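Local coordinates for protein probable mRNA-capping enzyme (Mimivirus, PDB 2QY2) that removes the terminal phosphate from the triphosphate 5' end of mRNA through this N-terminal RNA triphosphatase domain of a trifunctional capping enzyme, at residues N184-I189 with L216-D221. Residues are numbered along the deposited sequence; the frame is centred on the assembly and turned at random.
Sequences NKNSRI and LINKID
At one rim of the eight-stranded antiparallel barrel, the beta tunnel of this RNA triphosphatase domain, the turn that opens strand 187-197 meets the chain leaving strand 209-216. Ser187 and Leu216 form an antiparallel non-hydrogen-bonded pair, flanked on its outer side by the bond from Ile217 N to Asn186 O at 2.8 Å. That bond is almost straight at hydrogen (176°), although the donor stands well above the carbonyl plane, and Leu216 CA adds a CA-H...O contact to the same oxygen. Asn184 suits the bend before the strand: its OD1 accepts from Asn186 N at 3.0 Å, on a lone pair, forming an Asx turn. Branched Ile217 lies along the backbone of the turn; with CG1 beside its own N (chi1 -59°), its CD1 comes 3.8 Å from Lys185 O and 3.9 Å from Ser187 O. The amide planes of Asn186 and Asn218 stand nearly perpendicular, while Ile220 runs alongside Asn186 in the opposite direction and brings CG2 to 3.5 Å from Asn186 CB. Ser187 is buried yet polar: its OG packs 3.5 Å from Leu216 CD2 and hydrogen-bonds with OE1 of Glu228 in helix 222-236, whose OE2 pairs likewise with Asn184 ND2. A water takes a weak bond from Arg188 NH1 and donates to Leu216 O at 2.7 Å, while the guanidinium also forms a salt bridge with Asp190. Ile220 packs on helix 222-236, whose N-cap is Asp221. Leu216 rests on Leu28 and Tyr31 of helix 18-33, so the contact joins the barrel rim to both helices.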
loop_
_atom_site.group_PDB
_atom_site.type_symbol
_atom_site.label_atom_id
_atom_site.label_comp_id
_atom_site.label_asym_id
_atom_site.label_seq_id
_atom_site.Cartn_x
_atom_site.Cartn_y
_atom_site.Cartn_z
ATOM N N ASN A 184 4.139 -3.533 17.385
ATOM C CA ASN A 184 3.873 -2.760 18.603
ATOM C C ASN A 184 2.635 -1.912 18.332
ATOM O O ASN A 184 2.099 -1.923 17.217
ATOM C CB ASN A 184 5.078 -1.897 19.071
ATOM C CG ASN A 184 5.595 -0.941 18.003
ATOM O OD1 ASN A 184 4.869 -0.080 17.518
ATOM N ND2 ASN A 184 6.863 -1.084 17.656
ATOM N N LYS A 185 2.227 -1.137 19.332
ATOM C CA LYS A 185 1.047 -0.274 19.254
ATOM C C LYS A 185 1.025 0.808 18.165
ATOM O O LYS A 185 -0.049 1.234 17.730
ATOM C CB LYS A 185 0.819 0.390 20.624
ATOM C CG LYS A 185 2.014 1.207 21.135
ATOM C CD LYS A 185 1.816 1.700 22.549
ATOM C CE LYS A 185 2.799 2.802 22.906
ATOM N NZ LYS A 185 2.445 3.437 24.203
ATOM N N ASN A 186 2.203 1.253 17.736
ATOM C CA ASN A 186 2.287 2.335 16.751
ATOM C C ASN A 186 2.824 1.975 15.378
ATOM O O ASN A 186 2.862 2.839 14.497
ATOM C CB ASN A 186 3.157 3.475 17.285
ATOM C CG ASN A 186 2.791 3.911 18.685
ATOM O OD1 ASN A 186 3.656 3.994 19.557
ATOM N ND2 ASN A 186 1.518 4.196 18.908
ATOM N N SER A 187 3.235 0.724 15.189
ATOM C CA SER A 187 3.819 0.303 13.923
ATOM C C SER A 187 3.349 -1.040 13.403
ATOM O O SER A 187 3.016 -1.936 14.178
ATOM C CB SER A 187 5.341 0.305 14.037
ATOM O OG SER A 187 5.821 1.615 14.240
ATOM N N ARG A 188 3.433 -1.186 12.079
ATOM C CA ARG A 188 3.009 -2.386 11.371
ATOM C C ARG A 188 3.923 -2.651 10.180
ATOM O O ARG A 188 4.273 -1.728 9.451
ATOM C CB ARG A 188 1.577 -2.182 10.871
ATOM C CG ARG A 188 0.767 -3.440 10.666
ATOM C CD ARG A 188 -0.639 -3.102 10.188
ATOM N NE ARG A 188 -0.621 -2.603 8.811
ATOM C CZ ARG A 188 -1.057 -1.404 8.424
ATOM N NH1 ARG A 188 -1.578 -0.558 9.306
ATOM N NH2 ARG A 188 -0.867 -1.008 7.172
ATOM N N ILE A 189 4.321 -3.909 10.002
ATOM C CA ILE A 189 5.163 -4.317 8.878
ATOM C C ILE A 189 4.226 -4.987 7.868
ATOM O O ILE A 189 3.494 -5.901 8.219
ATOM C CB ILE A 189 6.269 -5.337 9.319
ATOM C CG1 ILE A 189 7.261 -4.678 10.288
ATOM C CG2 ILE A 189 6.987 -5.961 8.102
ATOM C CD1 ILE A 189 8.180 -3.648 9.677
ATOM N N LEU A 216 2.913 3.375 9.891
ATOM C CA LEU A 216 2.613 3.886 11.217
ATOM C C LEU A 216 1.113 3.858 11.474
ATOM O O LEU A 216 0.319 3.997 10.549
ATOM C CB LEU A 216 3.143 5.305 11.405
ATOM C CG LEU A 216 4.655 5.517 11.480
ATOM C CD1 LEU A 216 4.885 6.922 12.015
ATOM C CD2 LEU A 216 5.336 4.498 12.395
ATOM N N ILE A 217 0.755 3.550 12.716
ATOM C CA ILE A 217 -0.636 3.520 13.172
ATOM C C ILE A 217 -0.828 4.859 13.908
ATOM O O ILE A 217 -1.903 5.453 13.860
ATOM C CB ILE A 217 -0.894 2.299 14.115
ATOM C CG1 ILE A 217 -0.578 0.985 13.373
ATOM C CG2 ILE A 217 -2.351 2.282 14.629
ATOM C CD1 ILE A 217 -0.456 -0.248 14.278
ATOM N N ASN A 218 0.224 5.302 14.605
ATOM C CA ASN A 218 0.241 6.576 15.339
ATOM C C ASN A 218 1.623 7.186 15.140
ATOM O O ASN A 218 2.571 6.478 14.782
ATOM C CB ASN A 218 0.028 6.379 16.855
ATOM C CG ASN A 218 -1.276 5.676 17.188
ATOM O OD1 ASN A 218 -2.357 6.220 16.974
ATOM N ND2 ASN A 218 -1.177 4.446 17.682
ATOM N N LYS A 219 1.740 8.489 15.403
ATOM C CA LYS A 219 3.013 9.206 15.301
ATOM C C LYS A 219 4.000 8.675 16.345
ATOM O O LYS A 219 3.602 8.256 17.432
ATOM C CB LYS A 219 2.799 10.705 15.552
ATOM C CG LYS A 219 4.087 11.562 15.637
ATOM C CD LYS A 219 3.903 12.959 16.258
ATOM C CE LYS A 219 3.588 12.940 17.757
ATOM N NZ LYS A 219 2.188 12.532 18.061
ATOM N N ILE A 220 5.271 8.609 15.957
ATOM C CA ILE A 220 6.339 8.198 16.858
ATOM C C ILE A 220 7.486 9.172 16.673
ATOM O O ILE A 220 7.546 9.907 15.675
ATOM C CB ILE A 220 6.857 6.744 16.587
ATOM C CG1 ILE A 220 7.314 6.558 15.134
ATOM C CG2 ILE A 220 5.802 5.739 16.948
ATOM C CD1 ILE A 220 7.935 5.191 14.870
ATOM N N ASP A 221 8.401 9.164 17.636
ATOM C CA ASP A 221 9.589 9.995 17.579
ATOM C C ASP A 221 10.424 9.442 16.418
ATOM O O ASP A 221 10.411 8.234 16.161
ATOM C CB ASP A 221 10.366 9.869 18.893
ATOM C CG ASP A 221 11.501 10.856 18.983
ATOM O OD1 ASP A 221 11.246 12.017 19.337
ATOM O OD2 ASP A 221 12.636 10.490 18.655
HETATM O O HOH W 1 -1.720 2.444 9.867
#